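Local coordinates for Tol-Pal system protein TolB (Acinetobacter baumannii, PDB 7MX5) that probably acts as the periplasmic component of the Tol-Pal system, which supports outer membrane integrity and the invagination of that membrane during cell division, at residues 226-231 against 241-246; 220-225 against 263-268. All coordinates share one frame; numbering follows the deposited sequence.

Interaction 1 of 2, residues 226-231 against 241-246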
# COMPACT_ATOMS: atom_id res chain seq x y z
N LYS A 226 -15.60 -7.39 12.89
CA LYS A 226 -16.34 -7.35 14.15
C LYS A 226 -15.57 -6.71 15.30
O LYS A 226 -16.19 -6.33 16.29
CB LYS A 226 -16.76 -8.76 14.57
CG LYS A 226 -17.48 -9.54 13.48
CD LYS A 226 -18.58 -10.41 14.07
CE LYS A 226 -19.56 -10.86 13.00
NZ LYS A 226 -20.85 -10.13 13.09
N SER A 227 -14.25 -6.58 15.19
CA SER A 227 -13.44 -6.10 16.30
C SER A 227 -12.38 -5.14 15.79
O SER A 227 -12.07 -5.09 14.60
CB SER A 227 -12.79 -7.26 17.07
OG SER A 227 -13.76 -8.21 17.48
N MET A 228 -11.82 -4.37 16.73
CA MET A 228 -10.76 -3.42 16.43
C MET A 228 -9.77 -3.39 17.59
O MET A 228 -10.17 -3.36 18.75
CB MET A 228 -11.32 -2.01 16.19
CG MET A 228 -10.27 -0.91 16.22
SD MET A 228 -10.97 0.74 16.35
CE MET A 228 -10.74 1.05 18.10
N LEU A 229 -8.48 -3.42 17.26
CA LEU A 229 -7.42 -3.26 18.24
C LEU A 229 -6.94 -1.82 18.26
O LEU A 229 -6.99 -1.12 17.25
CB LEU A 229 -6.25 -4.20 17.95
CG LEU A 229 -6.46 -5.69 18.20
CD1 LEU A 229 -5.43 -6.50 17.42
CD2 LEU A 229 -6.39 -6.01 19.68
N PHE A 230 -6.47 -1.38 19.43
CA PHE A 230 -5.94 -0.04 19.57
C PHE A 230 -5.02 0.01 20.78
O PHE A 230 -5.11 -0.83 21.68
CB PHE A 230 -7.05 1.01 19.69
CG PHE A 230 -7.93 0.85 20.89
CD1 PHE A 230 -8.94 -0.11 20.90
CD2 PHE A 230 -7.77 1.66 22.00
CE1 PHE A 230 -9.76 -0.26 22.01
CE2 PHE A 230 -8.59 1.51 23.11
CZ PHE A 230 -9.58 0.55 23.11
N THR A 231 -4.13 0.99 20.78
CA THR A 231 -3.19 1.20 21.88
C THR A 231 -3.68 2.34 22.77
O THR A 231 -4.19 3.35 22.28
CB THR A 231 -1.80 1.53 21.35
OG1 THR A 231 -1.50 0.70 20.22
CG2 THR A 231 -0.75 1.31 22.43
N TYR A 241 -5.49 -2.95 23.49
CA TYR A 241 -6.88 -3.23 23.81
C TYR A 241 -7.59 -3.74 22.56
O TYR A 241 -7.26 -3.35 21.44
CB TYR A 241 -7.59 -1.97 24.32
CG TYR A 241 -7.10 -1.47 25.66
CD1 TYR A 241 -6.00 -0.62 25.74
CD2 TYR A 241 -7.72 -1.85 26.84
CE1 TYR A 241 -5.54 -0.17 26.95
CE2 TYR A 241 -7.27 -1.38 28.06
CZ TYR A 241 -6.17 -0.55 28.11
OH TYR A 241 -5.72 -0.10 29.33
N GLN A 242 -8.56 -4.62 22.76
CA GLN A 242 -9.44 -5.07 21.69
C GLN A 242 -10.85 -4.55 21.94
O GLN A 242 -11.40 -4.74 23.03
CB GLN A 242 -9.46 -6.60 21.57
CG GLN A 242 -10.16 -7.07 20.30
CD GLN A 242 -10.22 -8.58 20.17
OE1 GLN A 242 -9.86 -9.31 21.09
NE2 GLN A 242 -10.66 -9.05 19.01
N MET A 243 -11.42 -3.91 20.93
CA MET A 243 -12.79 -3.42 21.01
C MET A 243 -13.72 -4.33 20.23
O MET A 243 -13.35 -4.87 19.19
CB MET A 243 -12.89 -2.00 20.46
CG MET A 243 -14.02 -1.21 21.09
SD MET A 243 -14.43 0.29 20.19
CE MET A 243 -14.48 1.46 21.54
N ASP A 244 -14.94 -4.48 20.74
CA ASP A 244 -16.02 -5.14 20.02
C ASP A 244 -16.92 -4.05 19.45
O ASP A 244 -17.44 -3.21 20.20
CB ASP A 244 -16.80 -6.07 20.94
CG ASP A 244 -18.03 -6.66 20.26
OD1 ASP A 244 -17.97 -6.92 19.04
OD2 ASP A 244 -19.05 -6.85 20.96
N LEU A 245 -17.08 -4.05 18.12
CA LEU A 245 -17.72 -2.92 17.45
C LEU A 245 -19.19 -2.79 17.83
O LEU A 245 -19.73 -1.67 17.83
CB LEU A 245 -17.58 -3.07 15.94
CG LEU A 245 -16.16 -3.03 15.36
CD1 LEU A 245 -16.20 -2.65 13.89
CD2 LEU A 245 -15.27 -2.08 16.14
N SER A 246 -19.86 -3.90 18.16
CA SER A 246 -21.30 -3.86 18.37
C SER A 246 -21.66 -3.08 19.63
O SER A 246 -22.56 -2.23 19.61
CB SER A 246 -21.85 -5.28 18.45
OG SER A 246 -21.39 -5.95 19.61
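Over one face of the Phe230 ring sits CB of Tyr241, 3.7 Å from the ring centroid and 23° off its normal, a CH-pi contact displaced toward the CZ rim. The two rings run nearly parallel (planes at 20°) but are slid so far apart that they hardly overlap; Met243 CB approaches the Phe230 ring obliquely at CE1. This is an antiparallel beta hairpin, the two middle strands of a propeller blade. Phe230 has CG between its backbone N and carbonyl carbon (chi1 62°), which swings the ring across to the partner strand. Phe230 with Tyr241 and Met228 with Met243 are hydrogen-bonded pairs, each closed by two backbone bonds; Met243 N to Met228 O is 2.6 Å. Their four side chains share one sheet face, where Phe230 and Met243 also pack on Val250 of strand 249-252, at one edge of the sheet. On the other face Leu229 CD2 rests 3.7 Å from Gln242 CB, and the extended Gln242 chain carries NE2 to within 3.4 Å of Ser227 CB. NE2 gives a weak hydrogen bond to Tyr265 OH of the next blade. Just past the paired residues, Leu245 N donates to Lys226 O at 3.1 Å, and Leu245 CD2 lies 4.0 Å from Met228 CB.

Interaction 2 of 2, residues 220-225 against 263-268; sequences SFSPDG and ARYTPD
Packing of one tyrosine ring and a proline against the neighbouring backbone joins adjacent propeller blades here: the end of the first strand of one blade, with the turn after it, meets the matching part of the next. Tyr265 carries most of it, its ring lying against the backbone of 220-222. Ser222 CA stands over a ring face, 3.6 Å from the centroid and 14° off the normal, as a CH-pi contact. Ser222 OG hangs over that face too, toward the rim, 3.0 Å from Tyr265 CE1. At the ring edge, Ser220 O comes 3.2 Å from Tyr265 CE2. With CG anti to the carbonyl carbon (chi1 -75°), the Tyr265 ring extends across to this backbone. Polar bonding is slight: Tyr265 N gives a weak hydrogen bond to Ser220 OG, 3.5 Å long though fairly straight. Pro223, in the type I turn from Ser222 to Gly225, sets its CD 3.9 Å from Tyr265 CB and its CG 3.4 Å from Thr266 O. Beyond the contact, Tyr265 also packs on Ser227 and Leu229 of strand 227-232, while Phe221 turns to Met228 of that strand and to Pro179. Behind 263-268, Arg264 and Pro267 touch Leu309 of strand 304-309.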
# COMPACT_ATOMS: atom_id res chain seq x y z
N SER A 220 -6.50 -0.91 14.30
CA SER A 220 -6.39 -2.02 13.38
C SER A 220 -7.66 -2.86 13.49
O SER A 220 -8.13 -3.11 14.60
CB SER A 220 -5.15 -2.88 13.67
OG SER A 220 -5.10 -4.01 12.81
N PHE A 221 -8.20 -3.27 12.35
CA PHE A 221 -9.52 -3.88 12.29
C PHE A 221 -9.43 -5.38 12.04
O PHE A 221 -8.57 -5.85 11.29
CB PHE A 221 -10.36 -3.21 11.20
CG PHE A 221 -10.81 -1.83 11.56
CD1 PHE A 221 -11.87 -1.64 12.43
CD2 PHE A 221 -10.17 -0.72 11.04
CE1 PHE A 221 -12.28 -0.37 12.77
CE2 PHE A 221 -10.58 0.55 11.38
CZ PHE A 221 -11.64 0.72 12.25
N SER A 222 -10.33 -6.11 12.69
CA SER A 222 -10.38 -7.56 12.54
C SER A 222 -10.78 -7.94 11.12
O SER A 222 -11.59 -7.24 10.49
CB SER A 222 -11.37 -8.16 13.53
OG SER A 222 -10.72 -8.92 14.53
N PRO A 223 -10.24 -9.03 10.59
CA PRO A 223 -10.67 -9.48 9.25
C PRO A 223 -12.16 -9.77 9.16
O PRO A 223 -12.75 -9.56 8.10
CB PRO A 223 -9.84 -10.75 9.02
CG PRO A 223 -8.69 -10.67 9.95
CD PRO A 223 -9.05 -9.75 11.09
N ASP A 224 -12.78 -10.22 10.25
CA ASP A 224 -14.22 -10.50 10.23
C ASP A 224 -15.07 -9.24 10.32
O ASP A 224 -16.30 -9.34 10.27
CB ASP A 224 -14.58 -11.47 11.37
CG ASP A 224 -14.26 -10.92 12.75
OD1 ASP A 224 -13.99 -9.71 12.89
OD2 ASP A 224 -14.27 -11.71 13.72
N GLY A 225 -14.45 -8.07 10.46
CA GLY A 225 -15.20 -6.83 10.55
C GLY A 225 -15.97 -6.65 11.84
O GLY A 225 -16.89 -5.84 11.89
N ALA A 263 -0.76 -2.88 17.57
CA ALA A 263 -1.25 -4.23 17.32
C ALA A 263 -1.85 -4.32 15.93
O ALA A 263 -2.58 -3.42 15.49
CB ALA A 263 -2.29 -4.64 18.37
N ARG A 264 -1.55 -5.42 15.23
CA ARG A 264 -2.03 -5.64 13.87
C ARG A 264 -2.54 -7.07 13.75
O ARG A 264 -1.81 -8.02 14.04
CB ARG A 264 -0.92 -5.39 12.84
CG ARG A 264 -0.29 -4.01 12.93
CD ARG A 264 -0.81 -3.10 11.83
NE ARG A 264 -0.36 -1.72 12.01
CZ ARG A 264 0.01 -0.92 11.02
NH1 ARG A 264 0.02 -1.34 9.76
NH2 ARG A 264 0.39 0.32 11.29
N TYR A 265 -3.79 -7.21 13.32
CA TYR A 265 -4.40 -8.53 13.20
C TYR A 265 -3.70 -9.37 12.14
O TYR A 265 -3.25 -8.85 11.11
CB TYR A 265 -5.88 -8.41 12.83
CG TYR A 265 -6.80 -7.99 13.95
CD1 TYR A 265 -7.25 -8.91 14.89
CD2 TYR A 265 -7.24 -6.68 14.05
CE1 TYR A 265 -8.10 -8.53 15.91
CE2 TYR A 265 -8.09 -6.29 15.07
CZ TYR A 265 -8.52 -7.21 15.99
OH TYR A 265 -9.37 -6.83 17.00
N THR A 266 -3.61 -10.67 12.39
CA THR A 266 -3.23 -11.58 11.32
C THR A 266 -4.42 -11.79 10.38
O THR A 266 -5.57 -11.83 10.84
CB THR A 266 -2.78 -12.93 11.89
OG1 THR A 266 -3.79 -13.45 12.76
CG2 THR A 266 -1.48 -12.77 12.66
N PRO A 267 -4.19 -11.91 9.07
CA PRO A 267 -5.31 -11.98 8.12
C PRO A 267 -6.21 -13.20 8.31
O PRO A 267 -7.30 -13.22 7.73
CB PRO A 267 -4.62 -12.00 6.75
CG PRO A 267 -3.23 -12.46 7.03
CD PRO A 267 -2.88 -11.94 8.39
N ASP A 268 -5.79 -14.20 9.08
CA ASP A 268 -6.62 -15.36 9.34
C ASP A 268 -7.53 -15.18 10.55
O ASP A 268 -8.33 -16.08 10.85
CB ASP A 268 -5.75 -16.61 9.53
CG ASP A 268 -4.63 -16.41 10.54
OD1 ASP A 268 -4.73 -15.48 11.37
OD2 ASP A 268 -3.65 -17.18 10.50

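Overall arrangement
The centres of the two interactions lie about 10 Å apart, on the same side of the chain's centre. Along the sequence, interaction 1 is nested inside interaction 2: 220-225 runs directly into 226-231, then come 241-246 and finally 263-268. Interaction 1 is internal to the four-stranded sheet 215-221, 227-232, 239-244 and 249-252, whereas interaction 2 links the first strand of that sheet to the first of the next. They meet where the neighbouring strands 215-221 and 227-232 pair, with Leu229 N probably bonded to Ser220 O. One contact thus builds a blade of the beta propeller and the other sets that blade against its successor.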